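Long-range contacts in fimbrium subunit Fim1C (Bacteroides vulgatus, PDB 4QB7), which is probably a component of the tip of the fimbrium, the filamentous surface appendage that mediates cell adhesion and biofilm formation: residues R12-D17 and R82-D87; D88-F93 and D150-S155; D284-I289 and N309-L314; T191-D196 and Q229-F234. All coordinates share one frame; numbering follows the deposited sequence.

Contact 1 of 4, residues R12-D17 and R82-D87; sequences RTIGLD and RFWPID. With SO4 (sulfate ion), chain L.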
# COMPACT_ATOMS: atom_id res chain seq x y z
N ARG A 12 19.43 30.89 -8.81
CA ARG A 12 18.22 31.07 -8.01
C ARG A 12 17.09 30.08 -8.39
O ARG A 12 16.13 29.98 -7.64
CB ARG A 12 17.74 32.53 -8.13
CG ARG A 12 17.27 33.15 -6.80
CD ARG A 12 17.19 34.67 -6.79
NE ARG A 12 16.57 35.26 -7.98
CZ ARG A 12 15.27 35.55 -8.11
NH1 ARG A 12 14.42 35.30 -7.12
NH2 ARG A 12 14.82 36.09 -9.24
N THR A 13 17.20 29.31 -9.49
CA THR A 13 16.13 28.37 -9.82
C THR A 13 16.19 27.11 -8.89
O THR A 13 17.26 26.66 -8.45
CB THR A 13 16.06 28.02 -11.33
OG1 THR A 13 14.97 27.11 -11.56
CG2 THR A 13 17.37 27.46 -11.89
N ILE A 14 14.99 26.62 -8.57
CA ILE A 14 14.76 25.52 -7.65
C ILE A 14 14.93 24.22 -8.39
O ILE A 14 14.25 23.97 -9.38
CB ILE A 14 13.37 25.66 -6.96
CG1 ILE A 14 13.33 26.97 -6.15
CG2 ILE A 14 13.04 24.43 -6.07
CD1 ILE A 14 12.04 27.45 -5.79
N GLY A 15 15.89 23.43 -7.93
CA GLY A 15 16.19 22.13 -8.50
C GLY A 15 15.44 21.06 -7.75
O GLY A 15 15.08 21.25 -6.57
N LEU A 16 15.16 19.94 -8.44
CA LEU A 16 14.45 18.81 -7.83
C LEU A 16 15.29 17.58 -7.90
O LEU A 16 15.96 17.34 -8.89
CB LEU A 16 13.08 18.51 -8.49
CG LEU A 16 12.08 19.63 -8.68
CD1 LEU A 16 10.84 19.10 -9.34
CD2 LEU A 16 11.74 20.30 -7.37
N ASP A 17 15.17 16.75 -6.88
CA ASP A 17 15.82 15.45 -6.80
C ASP A 17 14.95 14.54 -5.97
O ASP A 17 14.25 15.01 -5.09
CB ASP A 17 17.24 15.58 -6.21
CG ASP A 17 18.02 14.28 -6.18
OD1 ASP A 17 17.88 13.47 -7.15
OD2 ASP A 17 18.79 14.08 -5.21
N ARG A 82 9.79 28.63 -10.82
CA ARG A 82 9.87 29.28 -9.53
C ARG A 82 11.32 29.42 -9.16
O ARG A 82 12.15 28.58 -9.54
CB ARG A 82 9.13 28.47 -8.46
CG ARG A 82 7.62 28.40 -8.61
CD ARG A 82 6.90 29.63 -8.10
NE ARG A 82 5.45 29.43 -8.16
CZ ARG A 82 4.70 29.66 -9.24
NH1 ARG A 82 5.26 30.13 -10.36
NH2 ARG A 82 3.40 29.42 -9.22
N PHE A 83 11.61 30.47 -8.39
CA PHE A 83 12.96 30.81 -7.98
C PHE A 83 13.05 30.91 -6.49
O PHE A 83 12.07 31.26 -5.84
CB PHE A 83 13.34 32.16 -8.62
CG PHE A 83 13.38 32.11 -10.13
CD1 PHE A 83 12.22 32.28 -10.88
CD2 PHE A 83 14.57 31.87 -10.80
CE1 PHE A 83 12.25 32.19 -12.28
CE2 PHE A 83 14.60 31.79 -12.19
CZ PHE A 83 13.43 31.94 -12.92
N TRP A 84 14.25 30.67 -5.93
CA TRP A 84 14.48 30.84 -4.49
C TRP A 84 14.32 32.31 -4.17
O TRP A 84 14.64 33.14 -5.02
CB TRP A 84 15.87 30.36 -4.07
CG TRP A 84 16.07 28.87 -4.13
CD1 TRP A 84 16.80 28.19 -5.06
CD2 TRP A 84 15.55 27.88 -3.22
NE1 TRP A 84 16.75 26.84 -4.80
CE2 TRP A 84 15.99 26.62 -3.68
CE3 TRP A 84 14.76 27.94 -2.05
CZ2 TRP A 84 15.68 25.43 -3.00
CZ3 TRP A 84 14.43 26.76 -1.41
CH2 TRP A 84 14.91 25.52 -1.87
N PRO A 85 13.85 32.69 -2.96
CA PRO A 85 13.75 34.12 -2.66
C PRO A 85 15.12 34.82 -2.71
O PRO A 85 16.16 34.19 -2.47
CB PRO A 85 13.16 34.13 -1.25
CG PRO A 85 12.50 32.81 -1.09
CD PRO A 85 13.38 31.87 -1.83
N ILE A 86 15.13 36.12 -3.05
CA ILE A 86 16.34 36.95 -3.06
C ILE A 86 16.66 37.34 -1.61
O ILE A 86 17.83 37.48 -1.25
CB ILE A 86 16.19 38.21 -3.97
CG1 ILE A 86 15.72 37.85 -5.39
CG2 ILE A 86 17.51 39.00 -4.07
CD1 ILE A 86 14.68 38.89 -6.03
N ASP A 87 15.62 37.49 -0.76
CA ASP A 87 15.80 37.84 0.65
C ASP A 87 15.92 36.55 1.52
O ASP A 87 16.29 35.50 0.99
CB ASP A 87 14.66 38.77 1.11
CG ASP A 87 13.26 38.22 0.94
OD1 ASP A 87 13.12 37.04 0.56
OD2 ASP A 87 12.29 38.97 1.21
S SO4 L . 11.78 37.37 -4.02
O1 SO4 L . 12.49 36.46 -4.93
O2 SO4 L . 10.95 36.59 -3.10
O3 SO4 L . 12.75 38.16 -3.26
O4 SO4 L . 10.92 38.24 -4.82
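A single beta bridge joins Thr13 to Phe83, where the N-terminal end of the modelled chain meets the loop between strands 75-77 and 90-97. The backbone N of Trp84 donates to Arg12 O at 2.6 Å. The side chain of Arg12 then runs back over the same loop. Its chain bends at chi3 (44°), which brings NH1 to Trp84 O at 3.0 Å. That bond meets the acceptor almost end-on to its C=O, but is tilted from the guanidinium plane. The guanidinium is sandwiched near its rim. Phe83 CB lies over one face, 3.6 Å from NH1, and Ile86 CG1 over the opposite face, 3.3 Å from NH1. A sulfate ion, probably from the crystallisation liquor, lies beside NH1 and accepts from the backbone N of Ile86. Next along the chain, Ile14 marks the approach to strand 15-18, which joins the ten-stranded mixed sheet parallel to strand 159-178. Its CG1 stands over the five-membered ring of Trp84, 3.6 Å from the centroid, in a CH-pi contact. The indole NE1 of Trp84 bonds to Gly158 O, just before strand 159-178. Ile14 CD1 turns the other way, to Phe83 C at 3.7 Å. Residues 12-17 fall in a predicted propeptide, so this contact probably belongs to the unprocessed protein.

Contact 2 of 4, residues D88-F93 and D150-S155; sequences DKKITF and DQTNES. With SO4 (sulfate ion), chain I; SO4 (sulfate ion), chain L.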
# COMPACT_ATOMS: atom_id res chain seq x y z
N ASP A 88 15.64 36.63 2.85
CA ASP A 88 15.84 35.56 3.82
C ASP A 88 14.59 34.71 4.09
O ASP A 88 14.57 33.91 5.04
CB ASP A 88 16.40 36.12 5.13
CG ASP A 88 15.68 37.32 5.74
OD1 ASP A 88 14.47 37.53 5.43
OD2 ASP A 88 16.30 38.01 6.57
N LYS A 89 13.59 34.83 3.19
CA LYS A 89 12.37 34.05 3.23
C LYS A 89 12.69 32.57 3.03
O LYS A 89 13.67 32.22 2.35
CB LYS A 89 11.40 34.54 2.14
CG LYS A 89 10.61 35.75 2.57
CD LYS A 89 9.38 35.96 1.70
CE LYS A 89 9.52 37.07 0.70
NZ LYS A 89 10.44 36.69 -0.41
N LYS A 90 11.87 31.71 3.65
CA LYS A 90 12.02 30.26 3.62
C LYS A 90 10.88 29.60 2.85
O LYS A 90 9.80 30.20 2.74
CB LYS A 90 12.08 29.72 5.07
CG LYS A 90 13.36 30.13 5.80
CD LYS A 90 13.44 29.66 7.25
CE LYS A 90 14.74 30.14 7.83
NZ LYS A 90 14.83 30.01 9.30
N ILE A 91 11.13 28.39 2.29
CA ILE A 91 10.08 27.62 1.59
C ILE A 91 10.02 26.21 2.18
O ILE A 91 11.05 25.54 2.32
CB ILE A 91 10.23 27.57 0.04
CG1 ILE A 91 10.39 29.00 -0.57
CG2 ILE A 91 9.02 26.86 -0.60
CD1 ILE A 91 10.99 28.92 -1.95
N THR A 92 8.81 25.79 2.55
CA THR A 92 8.54 24.47 3.09
C THR A 92 7.83 23.66 2.01
O THR A 92 6.84 24.10 1.42
CB THR A 92 7.76 24.55 4.42
OG1 THR A 92 8.69 24.93 5.42
CG2 THR A 92 7.17 23.21 4.84
N PHE A 93 8.36 22.45 1.77
CA PHE A 93 7.86 21.55 0.76
C PHE A 93 7.23 20.31 1.38
O PHE A 93 7.59 19.91 2.49
CB PHE A 93 9.00 21.15 -0.20
CG PHE A 93 9.64 22.31 -0.92
CD1 PHE A 93 10.68 23.03 -0.34
CD2 PHE A 93 9.21 22.69 -2.19
CE1 PHE A 93 11.26 24.12 -1.00
CE2 PHE A 93 9.79 23.78 -2.85
CZ PHE A 93 10.82 24.48 -2.25
N ASP A 150 11.59 24.70 5.75
CA ASP A 150 12.43 25.89 6.00
C ASP A 150 13.67 25.91 5.11
O ASP A 150 14.80 26.08 5.59
CB ASP A 150 12.82 25.99 7.49
CG ASP A 150 11.68 26.26 8.43
OD1 ASP A 150 10.67 26.87 7.99
OD2 ASP A 150 11.81 25.90 9.61
N GLN A 151 13.45 25.73 3.81
CA GLN A 151 14.55 25.70 2.84
C GLN A 151 14.84 27.07 2.27
O GLN A 151 13.94 27.88 2.04
CB GLN A 151 14.23 24.72 1.70
CG GLN A 151 14.01 23.28 2.18
CD GLN A 151 15.30 22.63 2.64
OE1 GLN A 151 15.57 22.50 3.83
NE2 GLN A 151 16.10 22.18 1.68
N THR A 152 16.13 27.33 2.08
CA THR A 152 16.66 28.51 1.40
C THR A 152 17.55 27.99 0.27
O THR A 152 17.79 26.78 0.17
CB THR A 152 17.40 29.47 2.34
OG1 THR A 152 18.67 28.93 2.72
CG2 THR A 152 16.57 29.90 3.53
N ASN A 153 18.07 28.89 -0.54
CA ASN A 153 18.98 28.56 -1.63
C ASN A 153 20.25 27.88 -1.09
O ASN A 153 20.90 27.15 -1.83
CB ASN A 153 19.33 29.87 -2.35
CG ASN A 153 20.36 29.74 -3.45
OD1 ASN A 153 20.25 28.93 -4.38
ND2 ASN A 153 21.40 30.55 -3.33
N GLU A 154 20.59 28.11 0.18
CA GLU A 154 21.80 27.63 0.84
C GLU A 154 21.62 26.30 1.56
O GLU A 154 22.61 25.69 1.99
CB GLU A 154 22.30 28.68 1.86
CG GLU A 154 22.66 30.06 1.30
CD GLU A 154 23.76 30.15 0.26
OE1 GLU A 154 24.67 29.28 0.24
OE2 GLU A 154 23.74 31.12 -0.54
N SER A 155 20.38 25.83 1.67
CA SER A 155 20.06 24.61 2.42
C SER A 155 20.73 23.39 1.83
O SER A 155 21.40 22.66 2.57
CB SER A 155 18.56 24.40 2.50
OG SER A 155 17.98 25.28 3.45
S SO4 I . 13.86 28.14 12.16
O1 SO4 I . 14.43 26.86 11.73
O2 SO4 I . 13.02 27.96 13.34
O3 SO4 I . 14.95 29.04 12.52
O4 SO4 I . 13.09 28.69 11.04
S SO4 L . 11.78 37.37 -4.02
O1 SO4 L . 12.49 36.46 -4.93
O2 SO4 L . 10.95 36.59 -3.10
O3 SO4 L . 12.75 38.16 -3.26
O4 SO4 L . 10.92 38.24 -4.82
O HOH W 1 9.23 27.80 5.65
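This is a one-bridge antiparallel contact, Ile91 with Gln151, at the start of strand 90-97. Its partner is the loop between strands 141-143 and 159-178. Ile91 and Gln151 form a hydrogen-bonded pair. Ile91 N donates to Gln151 O at 2.9 Å, and Gln151 N to Ile91 O at 2.8 Å. One residue further, Asp150 N donates to Thr92 OG1 at 2.9 Å, a straight bond at 169°. A water links the same hydroxyl to Asp150 OD1, which also accepts from Trp52 N. Past the bridge Glu154 N donates to Thr152 OG1, an ST turn. Separately, Thr152 N donates to Ser155 OG. Lys90 runs along this loop with its chain extended beyond CG. Its CG lies beside Thr152 CG2 at 3.9 Å, and CD rests on Asp150 CB at 3.7 Å. The stretched chain carries NZ to a sulfate oxygen, O4 of chain I, and to Ser49 O. Cut back to an alanine, Lys90 would probably no longer cover Asp150 CB and Thr152 CG2, and Ser49 O would lose this donor. On the buried side, Gln151 CB meets the edge of the Phe93 ring at CE1, 4.1 Å away. That ring also packs on Val160 and Phe162 of strand 159-178.

Contact 3 of 4, residues D284-I289 and N309-L314; sequences DLKLKI and NKEVSL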
# COMPACT_ATOMS: atom_id res chain seq x y z
N ASP A 284 -9.68 -9.35 14.29
CA ASP A 284 -10.33 -8.10 13.90
C ASP A 284 -10.43 -8.16 12.38
O ASP A 284 -11.48 -7.87 11.82
CB ASP A 284 -9.55 -6.86 14.40
CG ASP A 284 -9.91 -6.39 15.81
OD1 ASP A 284 -10.59 -7.16 16.54
OD2 ASP A 284 -9.54 -5.25 16.17
N LEU A 285 -9.36 -8.66 11.75
CA LEU A 285 -9.28 -8.97 10.33
C LEU A 285 -9.14 -10.49 10.18
O LEU A 285 -8.44 -11.13 10.98
CB LEU A 285 -8.12 -8.24 9.65
CG LEU A 285 -8.21 -6.72 9.59
CD1 LEU A 285 -6.98 -6.16 9.06
CD2 LEU A 285 -9.38 -6.26 8.78
N LYS A 286 -9.84 -11.08 9.21
CA LYS A 286 -9.81 -12.52 8.97
C LYS A 286 -9.70 -12.84 7.49
O LYS A 286 -10.06 -12.01 6.66
CB LYS A 286 -11.09 -13.19 9.50
CG LYS A 286 -11.28 -13.16 10.99
CD LYS A 286 -12.62 -13.78 11.33
CE LYS A 286 -13.37 -13.03 12.40
NZ LYS A 286 -12.80 -13.33 13.73
N LEU A 287 -9.28 -14.06 7.16
CA LEU A 287 -9.26 -14.60 5.81
C LEU A 287 -10.30 -15.73 5.72
O LEU A 287 -10.55 -16.41 6.70
CB LEU A 287 -7.87 -15.15 5.43
CG LEU A 287 -6.68 -14.19 5.39
CD1 LEU A 287 -5.41 -14.98 5.11
CD2 LEU A 287 -6.84 -13.13 4.34
N LYS A 288 -10.92 -15.92 4.55
CA LYS A 288 -11.85 -17.02 4.24
C LYS A 288 -11.18 -17.78 3.10
O LYS A 288 -10.96 -17.21 2.03
CB LYS A 288 -13.26 -16.51 3.87
CG LYS A 288 -14.01 -15.76 4.98
CD LYS A 288 -14.29 -16.63 6.20
CE LYS A 288 -15.28 -15.99 7.13
NZ LYS A 288 -16.66 -16.23 6.69
N ILE A 289 -10.72 -19.02 3.36
CA ILE A 289 -9.97 -19.78 2.37
C ILE A 289 -10.75 -21.00 1.90
O ILE A 289 -11.56 -21.58 2.66
CB ILE A 289 -8.57 -20.16 2.93
CG1 ILE A 289 -7.60 -20.59 1.80
CG2 ILE A 289 -8.66 -21.16 4.09
CD1 ILE A 289 -6.12 -20.70 2.18
N ASN A 309 -14.92 -21.53 2.47
CA ASN A 309 -15.33 -20.51 3.43
C ASN A 309 -14.78 -20.81 4.84
O ASN A 309 -15.41 -20.48 5.84
CB ASN A 309 -16.87 -20.32 3.44
CG ASN A 309 -17.38 -18.96 3.92
OD1 ASN A 309 -16.81 -17.89 3.61
ND2 ASN A 309 -18.50 -18.96 4.65
N LYS A 310 -13.57 -21.40 4.91
CA LYS A 310 -12.87 -21.72 6.16
C LYS A 310 -12.21 -20.42 6.70
O LYS A 310 -11.40 -19.78 6.04
CB LYS A 310 -11.85 -22.86 5.94
CG LYS A 310 -10.82 -23.09 7.04
CD LYS A 310 -11.42 -23.48 8.39
CE LYS A 310 -10.52 -24.38 9.20
NZ LYS A 310 -10.37 -25.72 8.57
N GLU A 311 -12.63 -20.03 7.89
CA GLU A 311 -12.20 -18.84 8.59
C GLU A 311 -10.80 -19.03 9.16
O GLU A 311 -10.49 -20.07 9.76
CB GLU A 311 -13.19 -18.56 9.71
CG GLU A 311 -13.10 -17.16 10.25
CD GLU A 311 -14.04 -16.92 11.40
OE1 GLU A 311 -13.64 -17.18 12.56
OE2 GLU A 311 -15.17 -16.42 11.15
N VAL A 312 -9.96 -18.02 8.95
CA VAL A 312 -8.58 -17.95 9.42
C VAL A 312 -8.41 -16.56 10.02
O VAL A 312 -8.48 -15.58 9.28
CB VAL A 312 -7.58 -18.25 8.27
CG1 VAL A 312 -6.15 -18.04 8.72
CG2 VAL A 312 -7.76 -19.64 7.72
N SER A 313 -8.24 -16.45 11.35
CA SER A 313 -8.05 -15.16 12.01
C SER A 313 -6.64 -14.66 11.81
O SER A 313 -5.69 -15.42 11.97
CB SER A 313 -8.35 -15.26 13.50
OG SER A 313 -9.75 -15.25 13.78
N LEU A 314 -6.50 -13.37 11.46
CA LEU A 314 -5.20 -12.73 11.33
C LEU A 314 -4.77 -12.23 12.71
O LEU A 314 -5.64 -11.84 13.52
CB LEU A 314 -5.20 -11.61 10.28
CG LEU A 314 -5.49 -12.06 8.86
CD1 LEU A 314 -5.63 -10.88 7.93
CD2 LEU A 314 -4.47 -13.09 8.36
O HOH W 2 -19.61 -17.17 7.28
O HOH W 3 -17.04 -19.00 8.46
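Lys288 and Glu311 face each other as a non-hydrogen-bonded pair in the antiparallel hairpin of strands 286-296 and 301-313. From the backbone, the side chain of Lys288 bends at chi2 (-63°) and runs beside that of Glu311. CB and CG both pass Asn309 OD1. CD comes to Glu311 CA at 3.9 Å, and CE lies beside Glu311 CG at 4.0 Å. At the tip, NZ makes a weak bond to Asn309 OD1 at 3.5 Å. Two waters link NZ weakly to Asn309, one through ND2 and the other through the backbone O. The stronger partner of NZ is Glu228, in a salt bridge. On the same face, Lys286 crosses Glu311 obliquely, with its CD 3.4 Å from the Glu311 CD. Its NZ bonds to Gly283 O, and stays beyond salt-bridge distance of the Glu311 carboxylate.

The other face, with Leu287, Ile289, Lys310 and Val312, is largely apolar; Lys310 leads its NZ away to Ile336 O. Leu314 CD2 meets Leu287 CG at 3.9 Å, and Ile289 CG2 meets Val312 CG2 at 4.0 Å. The backbone ties Leu287 to Val312 and Ile289 to Lys310 by paired hydrogen bonds. The Leu287 N to Val312 O bond is the straightest, at 175°. At one end Asn309 and Lys310 both oppose Ile289, a G1 beta bulge where the chain turns a corner. Strand 286-296 lies between strand 301-313 and strand 186-196. Strand 338-346 packs on this face, through Ile338 against Ile289 and Val312.

Contact 4 of 4, residues T191-D196 and Q229-F234; sequences TGLKLD and QDLSDF. With SO4 (sulfate ion), chain K.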
# COMPACT_ATOMS: atom_id res chain seq x y z
N THR A 191 -8.07 -22.70 -4.04
CA THR A 191 -8.94 -22.29 -5.16
C THR A 191 -9.62 -20.94 -4.92
O THR A 191 -10.18 -20.35 -5.85
CB THR A 191 -10.00 -23.38 -5.37
OG1 THR A 191 -10.70 -23.57 -4.14
CG2 THR A 191 -9.39 -24.73 -5.78
N GLY A 192 -9.62 -20.46 -3.68
CA GLY A 192 -10.30 -19.22 -3.35
C GLY A 192 -9.79 -18.59 -2.08
O GLY A 192 -9.24 -19.28 -1.21
N LEU A 193 -9.96 -17.27 -1.97
CA LEU A 193 -9.53 -16.49 -0.81
C LEU A 193 -10.33 -15.20 -0.76
O LEU A 193 -10.49 -14.52 -1.78
CB LEU A 193 -8.02 -16.18 -0.86
CG LEU A 193 -7.42 -15.56 0.40
CD1 LEU A 193 -7.19 -16.59 1.48
CD2 LEU A 193 -6.15 -14.90 0.11
N LYS A 194 -10.87 -14.88 0.42
CA LYS A 194 -11.60 -13.66 0.72
C LYS A 194 -11.00 -13.00 1.95
O LYS A 194 -10.50 -13.71 2.83
CB LYS A 194 -13.10 -13.95 0.96
CG LYS A 194 -13.92 -14.32 -0.25
CD LYS A 194 -15.32 -14.62 0.17
CE LYS A 194 -16.22 -15.01 -0.97
NZ LYS A 194 -17.53 -14.31 -0.89
N LEU A 195 -11.05 -11.66 2.02
CA LEU A 195 -10.67 -10.93 3.22
C LEU A 195 -11.95 -10.52 3.94
O LEU A 195 -12.85 -9.94 3.32
CB LEU A 195 -9.77 -9.70 2.92
CG LEU A 195 -9.50 -8.78 4.12
CD1 LEU A 195 -8.47 -9.39 5.09
CD2 LEU A 195 -9.11 -7.39 3.65
N ASP A 196 -12.07 -10.89 5.21
CA ASP A 196 -13.21 -10.53 6.07
C ASP A 196 -12.79 -9.31 6.90
O ASP A 196 -12.03 -9.46 7.87
CB ASP A 196 -13.65 -11.72 6.94
CG ASP A 196 -14.91 -11.50 7.75
OD1 ASP A 196 -15.47 -10.37 7.72
OD2 ASP A 196 -15.36 -12.46 8.42
N GLN A 229 -14.39 -9.33 1.05
CA GLN A 229 -13.75 -8.86 -0.18
C GLN A 229 -13.14 -10.03 -0.85
O GLN A 229 -12.25 -10.65 -0.27
CB GLN A 229 -12.70 -7.77 0.13
CG GLN A 229 -13.27 -6.53 0.84
CD GLN A 229 -14.28 -5.77 0.01
OE1 GLN A 229 -14.07 -5.48 -1.18
NE2 GLN A 229 -15.42 -5.45 0.62
N ASP A 230 -13.64 -10.39 -2.06
CA ASP A 230 -13.15 -11.55 -2.80
C ASP A 230 -11.84 -11.27 -3.50
O ASP A 230 -11.77 -10.39 -4.38
CB ASP A 230 -14.19 -12.07 -3.81
CG ASP A 230 -14.00 -13.53 -4.22
OD1 ASP A 230 -12.99 -14.15 -3.79
OD2 ASP A 230 -14.86 -14.06 -4.96
N LEU A 231 -10.82 -12.07 -3.13
CA LEU A 231 -9.46 -11.99 -3.67
C LEU A 231 -9.14 -13.17 -4.59
O LEU A 231 -8.01 -13.28 -5.05
CB LEU A 231 -8.43 -12.00 -2.50
CG LEU A 231 -8.52 -10.92 -1.43
CD1 LEU A 231 -7.54 -11.21 -0.35
CD2 LEU A 231 -8.20 -9.56 -2.01
N SER A 232 -10.10 -14.05 -4.87
CA SER A 232 -9.90 -15.27 -5.67
C SER A 232 -9.31 -15.02 -7.05
O SER A 232 -8.43 -15.79 -7.47
CB SER A 232 -11.20 -16.06 -5.82
OG SER A 232 -11.69 -16.41 -4.54
N ASP A 233 -9.76 -13.97 -7.75
CA ASP A 233 -9.22 -13.70 -9.09
C ASP A 233 -7.89 -12.93 -9.05
O ASP A 233 -7.27 -12.72 -10.10
CB ASP A 233 -10.25 -12.97 -9.98
CG ASP A 233 -11.49 -13.76 -10.27
OD1 ASP A 233 -11.38 -15.00 -10.49
OD2 ASP A 233 -12.58 -13.17 -10.26
N PHE A 234 -7.44 -12.52 -7.84
CA PHE A 234 -6.19 -11.81 -7.66
C PHE A 234 -5.07 -12.83 -7.56
O PHE A 234 -3.91 -12.56 -7.92
CB PHE A 234 -6.25 -10.90 -6.41
CG PHE A 234 -4.94 -10.19 -6.10
CD1 PHE A 234 -4.51 -9.12 -6.88
CD2 PHE A 234 -4.11 -10.63 -5.06
CE1 PHE A 234 -3.28 -8.50 -6.62
CE2 PHE A 234 -2.90 -9.99 -4.78
CZ PHE A 234 -2.50 -8.93 -5.57
S SO4 K . -13.59 -22.26 -5.16
O1 SO4 K . -12.99 -23.54 -5.05
O2 SO4 K . -14.95 -22.38 -4.68
O3 SO4 K . -12.86 -21.37 -4.30
O4 SO4 K . -13.54 -21.80 -6.57
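The backbones of 191-195 and 229-232 run nearly antiparallel, 162° apart, with Leu195 and Gln229 as a hydrogen-bonded pair and Lys194 and Asp230 as a non-hydrogen-bonded one. Leu195 N donates to Gln229 O, and Gln229 N returns to Leu195 O, both at 2.8 Å. Leu231 N then donates to Leu193 O, the last backbone rung before the loop turns away. From there a side chain takes over. Ser232 OG accepts from Leu193 N at 3.2 Å, and gives its own proton to Asp230 OD1 at 2.7 Å. That oxygen receives the hydroxyl on its syn lone pair, and Ser232 N from above the carboxylate plane. With CG anti to the backbone N (chi1 -158°), Asp230 turns OD1 back over its own loop to take both bonds. Without the Ser232 hydroxyl, as with an alanine here, Leu193 N would probably lose its acceptor and Asp230 OD1 one of its two donors, so that the carboxylate is likely to turn more easily.

On the buried side, Leu231 CD1 packs between Leu193 CD2 at 4.0 Å and Leu195 CB at 4.2 Å. Leu268 of strand 259-270 and Trp134 also touch Leu231. Lys194 lies on the opposite face, its CG 3.7 Å from Asp230 OD1. At the far end, Thr191 and Gly192 oppose Asn290 in a classic beta bulge, beside a sulfate, probably from the crystallisation liquor, whose very short approach to Thr191 OG1 is doubtful as modelled. The loop end at Asp230 to Ser232 is an Asx turn, here closing the short strand 229-230 against strand 186-196 in a five-stranded antiparallel sheet.

How the contacts relate
The four contacts form two pairs on opposite sides of the chain's centre. Contacts 1 and 2 have centres 9 Å apart and touch through Trp84, which packs on residues 151-153. Both reach the ten-stranded mixed sheet and share a sulfate. Contacts 3 and 4 have centres 11 Å apart and lie in one five-stranded antiparallel sheet. Their strands 286-296 and 186-196 are neighbours there, probably bonded through Lys286 O and Asp196 N. Contacts 1 and 3 are about 53 Å apart between centres. Along the chain the order is 1, 2, 4, 3, each closing before the next opens. The two pairs thus join strands and loops locally, in two separate sheets on opposite sides of the chain's centre.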